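Local coordinates for tRNA (guanine(26)-N(2))-dimethyltransferase (Pyrococcus horikoshii, PDB 2YTZ), which probably transfers two methyl groups from S-adenosyl-L-methionine to the N2 atom of the guanine at position 26 of tRNA, at residues A[73-78]-A[115-120]. Residues are numbered along the deposited sequence; the frame is centred on the assembly and turned at random.
Sequences EVWLND and VINHDD. With SAH (S-adenosyl-L-homocysteine), chain F.
V74 O accepts the backbone N-H of V115, the first rung of a parallel pairing that L76 continues by giving its N-H to V115 O. W75, between V74 and L76, lies on the same face of the sheet as V115 and N117. With CG anti to its own carbonyl carbon (chi1 -73°), the indole lies alongside V115, whose CG2 sits over the five-membered ring, 3.6 Å from its centroid, in a CH-pi contact. A branched valine suits this place, since CG1 meanwhile reaches the six-membered ring at W75 CE3 (3.6 Å). In the ring plane, W75 NE1 donates to E73 OE2 (2.7 Å), an oxygen also bonded to the hydroxyl of Y131. A leucine in place of W75 would probably leave E73 OE2 without its indole donor and V115 CG2 without a ring face to rest on. L76 is on the opposite face, packed on M87 of helix 81-94, where an apolar side chain suits the buried layer between sheet and helix; its carbonyl oxygen takes two donors, N117 N at 2.7 Å and N117 ND2 at 3.2 Å, the latter from above the carbonyl plane. These neighbouring parallel strands belong to the Rossmann-like sheet of class I methyltransferases, whose C-terminal ends hold the cofactor. N77 suits the approach to that end because its amide can bridge backbones: with CG anti to the backbone N (chi1 177°), it extends to the residues following the partner strand, where ND2 donates to D119 O at 3.0 Å, well out of the carbonyl plane, and also to A54 O. At D78 the backbone N donates to N117 O, and the carboxylate grips the ribose of S-adenosyl-L-homocysteine, OD1 accepting O3' at 2.7 Å and OD2 accepting O2' at 2.8 Å; OD1 also accepts from A57 N and OD2 from S80 N, which positions the carboxylate. Beyond strand 113-118, D120 N-caps helix 121-127, and its OD1 accepts both the adenine N6 and N122 N.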
ATOM      1  N   GLU A  73     -16.732  -1.133 -14.076  1.00 32.36           N
ATOM      2  CA  GLU A  73     -17.054  -2.516 -13.769  1.00 32.41           C
ATOM      3  C   GLU A  73     -16.311  -2.902 -12.493  1.00 32.27           C
ATOM      4  O   GLU A  73     -15.099  -3.123 -12.512  1.00 33.26           O
ATOM      5  CB  GLU A  73     -16.640  -3.424 -14.931  1.00 31.50           C
ATOM      6  CG  GLU A  73     -17.126  -4.852 -14.804  1.00 32.69           C
ATOM      7  CD  GLU A  73     -16.741  -5.723 -15.994  1.00 33.39           C
ATOM      8  OE1 GLU A  73     -17.114  -5.381 -17.136  1.00 35.45           O
ATOM      9  OE2 GLU A  73     -16.069  -6.757 -15.793  1.00 33.16           O
ATOM     10  N   VAL A  74     -17.046  -2.966 -11.384  1.00 30.40           N
ATOM     11  CA  VAL A  74     -16.474  -3.297 -10.082  1.00 26.73           C
ATOM     12  C   VAL A  74     -16.748  -4.737  -9.660  1.00 25.73           C
ATOM     13  O   VAL A  74     -17.899  -5.171  -9.592  1.00 26.28           O
ATOM     14  CB  VAL A  74     -17.035  -2.375  -8.988  1.00 25.73           C
ATOM     15  CG1 VAL A  74     -16.303  -2.617  -7.682  1.00 26.96           C
ATOM     16  CG2 VAL A  74     -16.914  -0.930  -9.414  1.00 26.45           C
ATOM     17  N   TRP A  75     -15.686  -5.474  -9.360  1.00 24.23           N
ATOM     18  CA  TRP A  75     -15.829  -6.855  -8.924  1.00 23.47           C
ATOM     19  C   TRP A  75     -15.572  -6.985  -7.425  1.00 23.50           C
ATOM     20  O   TRP A  75     -14.581  -6.475  -6.907  1.00 23.86           O
ATOM     21  CB  TRP A  75     -14.845  -7.758  -9.670  1.00 22.13           C
ATOM     22  CG  TRP A  75     -15.182  -8.024 -11.100  1.00 21.97           C
ATOM     23  CD1 TRP A  75     -15.381  -7.099 -12.088  1.00 22.25           C
ATOM     24  CD2 TRP A  75     -15.301  -9.311 -11.724  1.00 22.11           C
ATOM     25  NE1 TRP A  75     -15.612  -7.730 -13.286  1.00 23.02           N
ATOM     26  CE2 TRP A  75     -15.569  -9.088 -13.093  1.00 23.69           C
ATOM     27  CE3 TRP A  75     -15.205 -10.631 -11.256  1.00 21.44           C
ATOM     28  CZ2 TRP A  75     -15.743 -10.143 -14.008  1.00 22.09           C
ATOM     29  CZ3 TRP A  75     -15.377 -11.680 -12.158  1.00 22.80           C
ATOM     30  CH2 TRP A  75     -15.643 -11.427 -13.524  1.00 23.54           C
ATOM     31  N   LEU A  76     -16.476  -7.665  -6.734  1.00 24.17           N
ATOM     32  CA  LEU A  76     -16.331  -7.899  -5.304  1.00 23.71           C
ATOM     33  C   LEU A  76     -16.238  -9.404  -5.135  1.00 23.57           C
ATOM     34  O   LEU A  76     -16.974 -10.156  -5.773  1.00 23.62           O
ATOM     35  CB  LEU A  76     -17.537  -7.365  -4.529  1.00 23.89           C
ATOM     36  CG  LEU A  76     -17.679  -5.850  -4.381  1.00 24.47           C
ATOM     37  CD1 LEU A  76     -17.969  -5.182  -5.719  1.00 25.39           C
ATOM     38  CD2 LEU A  76     -18.812  -5.579  -3.424  1.00 25.56           C
ATOM     39  N   ASN A  77     -15.330  -9.843  -4.276  1.00 23.73           N
ATOM     40  CA  ASN A  77     -15.140 -11.264  -4.055  1.00 22.55           C
ATOM     41  C   ASN A  77     -14.728 -11.586  -2.627  1.00 22.51           C
ATOM     42  O   ASN A  77     -14.029 -10.809  -1.979  1.00 23.32           O
ATOM     43  CB  ASN A  77     -14.069 -11.799  -5.009  1.00 20.46           C
ATOM     44  CG  ASN A  77     -13.774 -13.271  -4.787  1.00 23.00           C
ATOM     45  OD1 ASN A  77     -14.504 -14.139  -5.269  1.00 24.85           O
ATOM     46  ND2 ASN A  77     -12.714 -13.561  -4.031  1.00 20.33           N
ATOM     47  N   ASP A  78     -15.190 -12.735  -2.143  1.00 22.43           N
ATOM     48  CA  ASP A  78     -14.839 -13.216  -0.822  1.00 22.43           C
ATOM     49  C   ASP A  78     -15.133 -14.710  -0.766  1.00 23.01           C
ATOM     50  O   ASP A  78     -16.114 -15.184  -1.340  1.00 21.97           O
ATOM     51  CB  ASP A  78     -15.606 -12.482   0.280  1.00 22.51           C
ATOM     52  CG  ASP A  78     -14.849 -12.492   1.602  1.00 25.64           C
ATOM     53  OD1 ASP A  78     -14.265 -11.448   1.967  1.00 26.86           O
ATOM     54  OD2 ASP A  78     -14.809 -13.557   2.265  1.00 25.59           O
ATOM     55  N   VAL A 115     -20.106  -6.976 -10.129  1.00 24.48           N
ATOM     56  CA  VAL A 115     -19.966  -8.419 -10.133  1.00 25.15           C
ATOM     57  C   VAL A 115     -19.610  -8.868  -8.726  1.00 26.67           C
ATOM     58  O   VAL A 115     -18.516  -8.571  -8.234  1.00 28.87           O
ATOM     59  CB  VAL A 115     -18.834  -8.867 -11.085  1.00 25.64           C
ATOM     60  CG1 VAL A 115     -18.814 -10.384 -11.188  1.00 25.29           C
ATOM     61  CG2 VAL A 115     -19.012  -8.228 -12.454  1.00 23.37           C
ATOM     62  N   ILE A 116     -20.537  -9.563  -8.071  1.00 26.94           N
ATOM     63  CA  ILE A 116     -20.307 -10.063  -6.716  1.00 26.57           C
ATOM     64  C   ILE A 116     -20.024 -11.564  -6.832  1.00 27.93           C
ATOM     65  O   ILE A 116     -20.795 -12.298  -7.460  1.00 27.43           O
ATOM     66  CB  ILE A 116     -21.537  -9.824  -5.813  1.00 24.94           C
ATOM     67  CG1 ILE A 116     -22.121  -8.435  -6.084  1.00 24.65           C
ATOM     68  CG2 ILE A 116     -21.135  -9.924  -4.340  1.00 23.83           C
ATOM     69  CD1 ILE A 116     -23.335  -8.074  -5.219  1.00 22.07           C
ATOM     70  N   ASN A 117     -18.918 -12.011  -6.230  1.00 28.84           N
ATOM     71  CA  ASN A 117     -18.494 -13.417  -6.297  1.00 29.07           C
ATOM     72  C   ASN A 117     -18.270 -14.123  -4.959  1.00 29.96           C
ATOM     73  O   ASN A 117     -17.693 -13.556  -4.027  1.00 28.32           O
ATOM     74  CB  ASN A 117     -17.179 -13.534  -7.078  1.00 30.06           C
ATOM     75  CG  ASN A 117     -17.264 -12.962  -8.476  1.00 32.09           C
ATOM     76  OD1 ASN A 117     -17.571 -13.673  -9.438  1.00 33.45           O
ATOM     77  ND2 ASN A 117     -16.993 -11.668  -8.600  1.00 34.24           N
ATOM     78  N   HIS A 118     -18.708 -15.376  -4.881  1.00 29.59           N
ATOM     79  CA  HIS A 118     -18.490 -16.187  -3.691  1.00 29.07           C
ATOM     80  C   HIS A 118     -17.421 -17.182  -4.121  1.00 29.61           C
ATOM     81  O   HIS A 118     -17.727 -18.322  -4.472  1.00 30.32           O
ATOM     82  CB  HIS A 118     -19.740 -16.962  -3.297  1.00 29.39           C
ATOM     83  CG  HIS A 118     -19.525 -17.858  -2.119  1.00 29.92           C
ATOM     84  ND1 HIS A 118     -20.331 -18.942  -1.843  1.00 30.96           N
ATOM     85  CD2 HIS A 118     -18.586 -17.829  -1.143  1.00 28.77           C
ATOM     86  CE1 HIS A 118     -19.895 -19.543  -0.749  1.00 29.33           C
ATOM     87  NE2 HIS A 118     -18.837 -18.888  -0.306  1.00 28.28           N
ATOM     88  N   ASP A 119     -16.165 -16.763  -4.087  1.00 29.18           N
ATOM     89  CA  ASP A 119     -15.113 -17.641  -4.547  1.00 29.50           C
ATOM     90  C   ASP A 119     -13.774 -17.343  -3.899  1.00 28.89           C
ATOM     91  O   ASP A 119     -13.603 -16.330  -3.221  1.00 27.30           O
ATOM     92  CB  ASP A 119     -15.006 -17.490  -6.071  1.00 32.72           C
ATOM     93  CG  ASP A 119     -14.204 -18.600  -6.729  1.00 37.34           C
ATOM     94  OD1 ASP A 119     -13.952 -19.645  -6.073  1.00 37.74           O
ATOM     95  OD2 ASP A 119     -13.848 -18.429  -7.921  1.00 38.10           O
ATOM     96  N   ASP A 120     -12.829 -18.254  -4.116  1.00 28.69           N
ATOM     97  CA  ASP A 120     -11.467 -18.125  -3.616  1.00 27.54           C
ATOM     98  C   ASP A 120     -10.751 -17.154  -4.565  1.00 26.07           C
ATOM     99  O   ASP A 120     -10.810 -17.313  -5.788  1.00 24.23           O
ATOM    100  CB  ASP A 120     -10.803 -19.510  -3.620  1.00 28.84           C
ATOM    101  CG  ASP A 120      -9.293 -19.442  -3.541  1.00 29.58           C
ATOM    102  OD1 ASP A 120      -8.761 -18.434  -3.030  1.00 32.46           O
ATOM    103  OD2 ASP A 120      -8.639 -20.409  -3.980  1.00 30.86           O
TER
HETATM  104  N   SAH F1001     -11.294  -5.493   1.899  1.00 43.18           N
HETATM  105  CA  SAH F1001     -11.660  -5.018   3.129  1.00 41.71           C
HETATM  106  CB  SAH F1001     -11.373  -6.297   3.992  1.00 39.11           C
HETATM  107  CG  SAH F1001     -10.938  -7.716   4.241  1.00 36.12           C
HETATM  108  SD  SAH F1001     -10.783  -8.848   5.521  1.00 32.22           S
HETATM  109  C   SAH F1001     -12.136  -3.793   3.642  1.00 41.86           C
HETATM  110  O   SAH F1001     -12.991  -4.025   4.614  1.00 41.37           O
HETATM  111  OXT SAH F1001     -11.719  -2.700   3.173  1.00 44.54           O
HETATM  112  C5' SAH F1001     -10.137 -10.133   4.644  1.00 32.76           C
HETATM  113  C4' SAH F1001     -11.146 -11.303   4.573  1.00 32.22           C
HETATM  114  O4' SAH F1001     -10.524 -12.060   3.542  1.00 29.87           O
HETATM  115  C3' SAH F1001     -12.481 -11.930   4.886  1.00 31.76           C
HETATM  116  O3' SAH F1001     -13.794 -11.373   4.587  1.00 35.21           O
HETATM  117  C2' SAH F1001     -12.371 -13.331   4.300  1.00 31.26           C
HETATM  118  O2' SAH F1001     -13.177 -14.360   4.458  1.00 32.28           O
HETATM  119  C1' SAH F1001     -11.108 -13.340   3.473  1.00 28.60           C
HETATM  120  N9  SAH F1001     -10.355 -14.417   2.606  1.00 24.92           N
HETATM  121  C8  SAH F1001      -9.414 -15.190   3.116  1.00 24.22           C
HETATM  122  N7  SAH F1001      -8.956 -15.990   2.213  1.00 23.68           N
HETATM  123  C5  SAH F1001      -9.582 -15.763   1.092  1.00 21.93           C
HETATM  124  C6  SAH F1001      -9.505 -16.308  -0.203  1.00 18.86           C
HETATM  125  N6  SAH F1001      -8.643 -17.288  -0.444  1.00 14.29           N
HETATM  126  N1  SAH F1001     -10.337 -15.825  -1.216  1.00 17.22           N
HETATM  127  C2  SAH F1001     -11.237 -14.816  -0.988  1.00 18.24           C
HETATM  128  N3  SAH F1001     -11.328 -14.272   0.265  1.00 22.39           N
HETATM  129  C4  SAH F1001     -10.513 -14.716   1.322  1.00 22.94           C